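Local coordinates for lactate dehydrogenase, adjacent gene encodes predicted malate dehydrogenase (Cryptosporidium parvum, PDB 4ND2), which probably interconverts (S)-lactate and pyruvate with NAD as cofactor, as a lactate dehydrogenase of the LDH/MDH superfamily, at residues A146-S151 with A237-K242; S152-F157 with P183-V188. All coordinates share one frame; numbering follows the deposited sequence.

Contact 1 (A146-S151 with A237-K242). With PYR (pyruvic acid), chain D.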
ATOM      1  N   ALA A 146      -2.114  23.819   5.989  1.00 18.64           N
ATOM      2  CA  ALA A 146      -2.973  24.162   7.116  1.00 18.49           C
ATOM      3  C   ALA A 146      -4.350  23.539   6.947  1.00 18.32           C
ATOM      4  O   ALA A 146      -4.807  22.795   7.810  1.00 18.38           O
ATOM      5  CB  ALA A 146      -3.088  25.671   7.263  1.00 18.51           C
ATOM      6  N   GLY A 147      -4.995  23.852   5.826  1.00 18.36           N
ATOM      7  CA  GLY A 147      -6.347  23.386   5.532  1.00 18.30           C
ATOM      8  C   GLY A 147      -6.548  21.881   5.598  1.00 18.14           C
ATOM      9  O   GLY A 147      -7.600  21.421   6.036  1.00 17.81           O
ATOM     10  N   VAL A 148      -5.550  21.111   5.162  1.00 17.92           N
ATOM     11  CA  VAL A 148      -5.638  19.647   5.229  1.00 17.83           C
ATOM     12  C   VAL A 148      -5.713  19.187   6.686  1.00 17.68           C
ATOM     13  O   VAL A 148      -6.495  18.294   7.017  1.00 17.36           O
ATOM     14  CB  VAL A 148      -4.464  18.952   4.500  1.00 18.02           C
ATOM     15  CG1 VAL A 148      -4.483  17.448   4.747  1.00 18.15           C
ATOM     16  CG2 VAL A 148      -4.531  19.228   3.005  1.00 18.11           C
ATOM     17  N   LEU A 149      -4.917  19.807   7.554  1.00 17.47           N
ATOM     18  CA  LEU A 149      -4.954  19.496   8.982  1.00 17.56           C
ATOM     19  C   LEU A 149      -6.281  19.930   9.606  1.00 17.46           C
ATOM     20  O   LEU A 149      -6.932  19.146  10.294  1.00 17.33           O
ATOM     21  CB  LEU A 149      -3.788  20.167   9.715  1.00 17.60           C
ATOM     22  CG  LEU A 149      -3.690  19.919  11.223  1.00 17.71           C
ATOM     23  CD1 LEU A 149      -3.430  18.450  11.522  1.00 17.92           C
ATOM     24  CD2 LEU A 149      -2.602  20.794  11.824  1.00 17.80           C
ATOM     25  N   ASP A 150      -6.668  21.181   9.362  1.00 17.55           N
ATOM     26  CA  ASP A 150      -7.903  21.735   9.925  1.00 17.73           C
ATOM     27  C   ASP A 150      -9.132  20.963   9.444  1.00 17.36           C
ATOM     28  O   ASP A 150      -9.996  20.602  10.244  1.00 17.42           O
ATOM     29  CB  ASP A 150      -8.045  23.223   9.575  1.00 17.92           C
ATOM     30  CG  ASP A 150      -7.025  24.100  10.292  1.00 18.29           C
ATOM     31  OD1 ASP A 150      -6.583  23.735  11.402  1.00 18.80           O
ATOM     32  OD2 ASP A 150      -6.669  25.170   9.750  1.00 18.25           O
ATOM     33  N   SER A 151      -9.191  20.697   8.144  1.00 17.27           N
ATOM     34  CA  SER A 151     -10.304  19.947   7.558  1.00 17.00           C
ATOM     35  C   SER A 151     -10.326  18.492   8.024  1.00 16.85           C
ATOM     36  O   SER A 151     -11.398  17.935   8.252  1.00 16.30           O
ATOM     37  CB  SER A 151     -10.252  20.008   6.034  1.00 17.09           C
ATOM     38  OG  SER A 151     -10.258  21.352   5.585  1.00 17.01           O
ATOM     39  N   ALA A 237       2.586  16.438   9.759  1.00 16.05           N
ATOM     40  CA  ALA A 237       3.543  15.767   8.878  1.00 15.92           C
ATOM     41  C   ALA A 237       2.818  15.028   7.754  1.00 15.88           C
ATOM     42  O   ALA A 237       3.178  15.160   6.580  1.00 15.75           O
ATOM     43  CB  ALA A 237       4.400  14.793   9.671  1.00 15.98           C
ATOM     44  N   ALA A 238       1.801  14.255   8.127  1.00 15.61           N
ATOM     45  CA  ALA A 238       1.030  13.471   7.167  1.00 15.72           C
ATOM     46  C   ALA A 238       0.337  14.372   6.153  1.00 15.80           C
ATOM     47  O   ALA A 238       0.294  14.050   4.965  1.00 15.64           O
ATOM     48  CB  ALA A 238       0.014  12.600   7.886  1.00 15.75           C
ATOM     49  N   ALA A 239      -0.196  15.497   6.631  1.00 15.99           N
ATOM     50  CA  ALA A 239      -0.860  16.475   5.769  1.00 16.21           C
ATOM     51  C   ALA A 239       0.087  17.017   4.701  1.00 16.60           C
ATOM     52  O   ALA A 239      -0.285  17.133   3.532  1.00 16.56           O
ATOM     53  CB  ALA A 239      -1.415  17.617   6.606  1.00 16.28           C
ATOM     54  N   ALA A 240       1.313  17.343   5.108  1.00 16.79           N
ATOM     55  CA  ALA A 240       2.330  17.842   4.180  1.00 17.01           C
ATOM     56  C   ALA A 240       2.673  16.810   3.106  1.00 16.99           C
ATOM     57  O   ALA A 240       2.884  17.168   1.946  1.00 17.05           O
ATOM     58  CB  ALA A 240       3.585  18.244   4.940  1.00 17.06           C
ATOM     59  N   VAL A 241       2.724  15.537   3.496  1.00 17.08           N
ATOM     60  CA  VAL A 241       3.024  14.450   2.562  1.00 17.45           C
ATOM     61  C   VAL A 241       1.906  14.302   1.526  1.00 17.76           C
ATOM     62  O   VAL A 241       2.179  14.102   0.340  1.00 17.62           O
ATOM     63  CB  VAL A 241       3.263  13.105   3.292  1.00 17.55           C
ATOM     64  CG1 VAL A 241       3.412  11.960   2.296  1.00 17.72           C
ATOM     65  CG2 VAL A 241       4.502  13.186   4.173  1.00 17.64           C
ATOM     66  N   LYS A 242       0.655  14.417   1.967  1.00 18.14           N
ATOM     67  CA  LYS A 242      -0.481  14.364   1.044  1.00 18.62           C
ATOM     68  C   LYS A 242      -0.375  15.470  -0.004  1.00 18.24           C
ATOM     69  O   LYS A 242      -0.652  15.243  -1.179  1.00 17.87           O
ATOM     70  CB  LYS A 242      -1.815  14.477   1.795  1.00 19.43           C
ATOM     71  CG  LYS A 242      -2.102  13.358   2.792  1.00 20.14           C
ATOM     72  CD  LYS A 242      -2.071  11.962   2.184  1.00 20.85           C
ATOM     73  CE  LYS A 242      -3.187  11.752   1.168  1.00 21.52           C
ATOM     74  NZ  LYS A 242      -3.141  10.378   0.602  1.00 22.19           N
TER
HETATM   75  C   PYR D 402      -1.854  23.142  14.776  1.00 20.42           C
HETATM   76  O   PYR D 402      -1.762  22.039  15.363  1.00 20.14           O
HETATM   77  OXT PYR D 402      -2.899  23.463  14.169  1.00 20.09           O
HETATM   78  CA  PYR D 402      -0.732  24.084  14.812  1.00 20.60           C
HETATM   79  O3  PYR D 402      -0.725  25.044  14.058  1.00 20.23           O
HETATM   80  CB  PYR D 402       0.392  23.857  15.779  1.00 21.25           C

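Contact 2 (S152-F157 with P183-V188). Unlike the reference sequence in segment 183-188: Ala184 (reference Val). With PYR (pyruvic acid), chain D.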
ATOM      1  N   SER A 152      -9.151  17.882   8.176  1.00 16.60           N
ATOM      2  CA  SER A 152      -9.068  16.505   8.679  1.00 16.60           C
ATOM      3  C   SER A 152      -9.615  16.397  10.101  1.00 16.81           C
ATOM      4  O   SER A 152     -10.325  15.441  10.429  1.00 17.16           O
ATOM      5  CB  SER A 152      -7.629  15.978   8.628  1.00 16.51           C
ATOM      6  OG  SER A 152      -7.190  15.833   7.289  1.00 16.25           O
ATOM      7  N   ARG A 153      -9.286  17.375  10.938  1.00 16.99           N
ATOM      8  CA  ARG A 153      -9.842  17.449  12.285  1.00 17.20           C
ATOM      9  C   ARG A 153     -11.362  17.627  12.227  1.00 17.34           C
ATOM     10  O   ARG A 153     -12.096  16.928  12.917  1.00 17.49           O
ATOM     11  CB  ARG A 153      -9.199  18.595  13.069  1.00 17.34           C
ATOM     12  CG  ARG A 153      -7.752  18.324  13.457  1.00 17.58           C
ATOM     13  CD  ARG A 153      -7.002  19.601  13.790  1.00 17.75           C
ATOM     14  NE  ARG A 153      -5.687  19.321  14.370  1.00 17.87           N
ATOM     15  CZ  ARG A 153      -4.786  20.251  14.677  1.00 17.96           C
ATOM     16  NH1 ARG A 153      -5.037  21.541  14.462  1.00 17.93           N
ATOM     17  NH2 ARG A 153      -3.619  19.887  15.201  1.00 17.90           N
ATOM     18  N   PHE A 154     -11.810  18.556  11.386  1.00 17.63           N
ATOM     19  CA  PHE A 154     -13.234  18.853  11.198  1.00 17.86           C
ATOM     20  C   PHE A 154     -13.982  17.592  10.748  1.00 17.89           C
ATOM     21  O   PHE A 154     -14.976  17.202  11.364  1.00 17.94           O
ATOM     22  CB  PHE A 154     -13.371  19.999  10.176  1.00 18.11           C
ATOM     23  CG  PHE A 154     -14.757  20.599  10.061  1.00 18.42           C
ATOM     24  CD1 PHE A 154     -15.627  20.669  11.145  1.00 18.49           C
ATOM     25  CD2 PHE A 154     -15.164  21.155   8.854  1.00 18.75           C
ATOM     26  CE1 PHE A 154     -16.882  21.244  11.011  1.00 18.77           C
ATOM     27  CE2 PHE A 154     -16.416  21.734   8.716  1.00 18.90           C
ATOM     28  CZ  PHE A 154     -17.276  21.777   9.799  1.00 18.73           C
ATOM     29  N   ARG A 155     -13.472  16.937   9.705  1.00 17.92           N
ATOM     30  CA  ARG A 155     -14.051  15.682   9.200  1.00 18.23           C
ATOM     31  C   ARG A 155     -14.072  14.579  10.256  1.00 18.38           C
ATOM     32  O   ARG A 155     -15.055  13.848  10.388  1.00 18.49           O
ATOM     33  CB  ARG A 155     -13.262  15.169   7.994  1.00 18.19           C
ATOM     34  CG  ARG A 155     -13.361  16.028   6.749  1.00 18.24           C
ATOM     35  CD  ARG A 155     -12.337  15.588   5.713  1.00 18.32           C
ATOM     36  NE  ARG A 155     -12.749  14.367   5.025  1.00 18.20           N
ATOM     37  CZ  ARG A 155     -12.007  13.705   4.140  1.00 18.07           C
ATOM     38  NH1 ARG A 155     -10.785  14.121   3.829  1.00 18.00           N
ATOM     39  NH2 ARG A 155     -12.490  12.612   3.566  1.00 18.12           N
ATOM     40  N   THR A 156     -12.971  14.459  10.992  1.00 18.24           N
ATOM     41  CA  THR A 156     -12.821  13.435  12.022  1.00 18.30           C
ATOM     42  C   THR A 156     -13.854  13.595  13.135  1.00 18.29           C
ATOM     43  O   THR A 156     -14.455  12.615  13.566  1.00 18.26           O
ATOM     44  CB  THR A 156     -11.393  13.458  12.609  1.00 18.32           C
ATOM     45  OG1 THR A 156     -10.460  13.114  11.577  1.00 18.60           O
ATOM     46  CG2 THR A 156     -11.239  12.475  13.761  1.00 18.40           C
ATOM     47  N   PHE A 157     -14.061  14.830  13.581  1.00 18.45           N
ATOM     48  CA  PHE A 157     -15.009  15.110  14.658  1.00 18.60           C
ATOM     49  C   PHE A 157     -16.450  14.837  14.227  1.00 18.61           C
ATOM     50  O   PHE A 157     -17.237  14.305  15.003  1.00 18.61           O
ATOM     51  CB  PHE A 157     -14.862  16.550  15.161  1.00 18.86           C
ATOM     52  CG  PHE A 157     -13.494  16.876  15.715  1.00 19.11           C
ATOM     53  CD1 PHE A 157     -12.707  15.901  16.327  1.00 19.37           C
ATOM     54  CD2 PHE A 157     -13.003  18.170  15.644  1.00 19.17           C
ATOM     55  CE1 PHE A 157     -11.457  16.213  16.836  1.00 19.47           C
ATOM     56  CE2 PHE A 157     -11.755  18.487  16.160  1.00 19.27           C
ATOM     57  CZ  PHE A 157     -10.982  17.508  16.752  1.00 19.34           C
ATOM     58  N   PRO A 183     -14.664  26.657   9.711  1.00 21.58           N
ATOM     59  CA  PRO A 183     -15.208  25.363   9.306  1.00 21.92           C
ATOM     60  C   PRO A 183     -16.593  25.561   8.692  1.00 22.29           C
ATOM     61  O   PRO A 183     -17.534  25.925   9.397  1.00 22.14           O
ATOM     62  CB  PRO A 183     -15.277  24.571  10.621  1.00 21.75           C
ATOM     63  CG  PRO A 183     -14.390  25.303  11.571  1.00 21.62           C
ATOM     64  CD  PRO A 183     -14.495  26.738  11.171  1.00 21.74           C
ATOM     65  N   ALA A 184     -16.696  25.349   7.384  1.00 22.79           N
ATOM     66  CA  ALA A 184     -17.914  25.665   6.637  1.00 23.34           C
ATOM     67  C   ALA A 184     -18.965  24.571   6.799  1.00 23.51           C
ATOM     68  O   ALA A 184     -19.022  23.630   6.010  1.00 23.09           O
ATOM     69  CB  ALA A 184     -17.583  25.878   5.168  1.00 23.42           C
ATOM     70  N   THR A 185     -19.809  24.707   7.817  1.00 24.00           N
ATOM     71  CA  THR A 185     -20.829  23.698   8.104  1.00 24.75           C
ATOM     72  C   THR A 185     -21.841  23.527   6.967  1.00 25.36           C
ATOM     73  O   THR A 185     -22.403  22.447   6.810  1.00 25.08           O
ATOM     74  CB  THR A 185     -21.613  24.012   9.396  1.00 24.94           C
ATOM     75  OG1 THR A 185     -22.207  25.309   9.294  1.00 24.81           O
ATOM     76  CG2 THR A 185     -20.704  23.958  10.616  1.00 25.10           C
ATOM     77  N   SER A 186     -22.063  24.578   6.179  1.00 26.20           N
ATOM     78  CA  SER A 186     -23.094  24.552   5.136  1.00 27.44           C
ATOM     79  C   SER A 186     -22.825  23.527   4.030  1.00 28.16           C
ATOM     80  O   SER A 186     -23.767  22.983   3.450  1.00 29.73           O
ATOM     81  CB  SER A 186     -23.273  25.942   4.515  1.00 27.35           C
ATOM     82  OG  SER A 186     -22.157  26.299   3.718  1.00 27.51           O
ATOM     83  N   SER A 187     -21.551  23.270   3.744  1.00 28.13           N
ATOM     84  CA  SER A 187     -21.163  22.341   2.682  1.00 27.93           C
ATOM     85  C   SER A 187     -20.643  20.999   3.212  1.00 26.81           C
ATOM     86  O   SER A 187     -20.001  20.250   2.479  1.00 27.12           O
ATOM     87  CB  SER A 187     -20.105  22.989   1.792  1.00 28.32           C
ATOM     88  OG  SER A 187     -18.962  23.341   2.548  1.00 29.40           O
ATOM     89  N   VAL A 188     -20.916  20.699   4.480  1.00 25.43           N
ATOM     90  CA  VAL A 188     -20.589  19.393   5.041  1.00 24.78           C
ATOM     91  C   VAL A 188     -21.569  18.349   4.505  1.00 24.48           C
ATOM     92  O   VAL A 188     -22.768  18.612   4.398  1.00 23.59           O
ATOM     93  CB  VAL A 188     -20.645  19.410   6.585  1.00 24.60           C
ATOM     94  CG1 VAL A 188     -20.592  17.999   7.158  1.00 24.67           C
ATOM     95  CG2 VAL A 188     -19.511  20.255   7.148  1.00 24.57           C
TER
HETATM   96  C   PYR D 402      -1.854  23.142  14.776  1.00 20.42           C
HETATM   97  O   PYR D 402      -1.762  22.039  15.363  1.00 20.14           O
HETATM   98  OXT PYR D 402      -2.899  23.463  14.169  1.00 20.09           O
HETATM   99  CA  PYR D 402      -0.732  24.084  14.812  1.00 20.60           C
HETATM  100  O3  PYR D 402      -0.725  25.044  14.058  1.00 20.23           O
HETATM  101  CB  PYR D 402       0.392  23.857  15.779  1.00 21.25           C

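Contact 1 (A146-S151 with A237-K242)
Val148 and Ala239 meet where the first turn of helix 147-162 packs against helix 234-248, in the alpha/beta C-terminal domain of the lactate/malate dehydrogenase fold. One branch of the valine does the touching: CG1 lies 3.6 Å from Ala239 CB, and Val148 CB itself is 3.9 Å from the same methyl. CG1 stands anti to the backbone N (chi1 172°), which carries it toward helix 234-248. Because the partner is only a methyl, the two backbones come close, with Val148 CA 5.8 Å from Ala239 CA. The patch between the segments is small, with methyl groups meeting at its centre and no hydrogen bond across it. Met145 of the same chain and Met54 of the second subunit also pack on Ala239, so the methyl sits at a junction of helix, cofactor-site loop and neighbouring subunit.

Leu149, the next residue, is turned differently. Its backbone N lies 4.2 Å from Ala239 CB, but its side chain does not point at that methyl, and Leu149 CD2 lies 3.6 Å from the carboxylate oxygen OXT of the bound pyruvate. The same residue touches the cofactor analogue, and so forms an apolar part of the wall shared by substrate and nucleotide. On another side of the turn, Asp150 OD2 is hydrogen-bonded to ND1 of His177, the predicted proton acceptor; this Asp-His pair is characteristic of the family and would orient the imidazole toward the substrate.

The turn is also tied to itself. Gly147 O is gripped by two donors from opposite faces of its carbonyl plane, the backbone N of Ser151 and Ser151 OG, the hydroxyl at 2.7 Å and tilted 32° from that plane.

Contact 2 (S152-F157 with P183-V188)
The Phe154 ring slots against Pro183, joining helix 147-162 to the end of strand 182-183 and the loop that follows it, in the antiparallel sheet of the alpha/beta C-terminal domain. This is the tight part of the contact. Pro183 CB sits over the middle of one ring face in a CH-pi contact, 3.5 Å from the centroid of the Phe154 ring and 11° off its normal. With CG anti to the backbone N, the phenyl extends from the helix toward the loop. Val188 CG2 reaches it obliquely, 3.8 Å from Phe154 CE2, while Ala171 and Val173 of strand 169-174 and Thr216 of helix 206-227 also pack on the aromatic side chain.

Between Pro183 and Val188, at Thr185 and Ser186, the fit slackens. Thr185 CG2 comes only to the ring edge, 4.1 Å from Phe154 CZ, and Thr185 OG1 is hydrogen-bonded to a glycerol probably left from crystallisation. Ala184, which differs from the reference sequence, is the centre of an inverse gamma turn; beyond it Ser186 is exposed, its hydroxyl hydrogen-bonded to Glu295 of helix 293-314.

The helix also presents Arg153 to the substrate. Its chain is extended from CG to NE, and the guanidinium meets the pyruvate carboxylate with two N-H groups, the paired grip familiar from lactate dehydrogenases. Arg153 NH1 donates to OXT of pyruvate at 2.9 Å with an N-H...O angle of 150°, and Arg153 NH2 donates to pyruvate O at 2.8 Å, nearly straight at 163°, that oxygen lying in the guanidinium plane.

Both contacts use helix 147-162 of the C-terminal domain, contact 1 its first turn and contact 2 the turns that follow, with their centres 14 Å apart. Both segments of contact 2 fall between the two segments of contact 1 in the sequence: after the helix come strand 169-174 and then the loop 183-188, and only later does helix 234-248 return to the helix start. Contact 1 lies near the centre of the chain, contact 2 about 16 Å from it. The shared helix thus spans from the cofactor pocket to the antiparallel sheet, bringing Leu149 and Arg153 to the same pyruvate, and residues of both contacts pack against the second subunit.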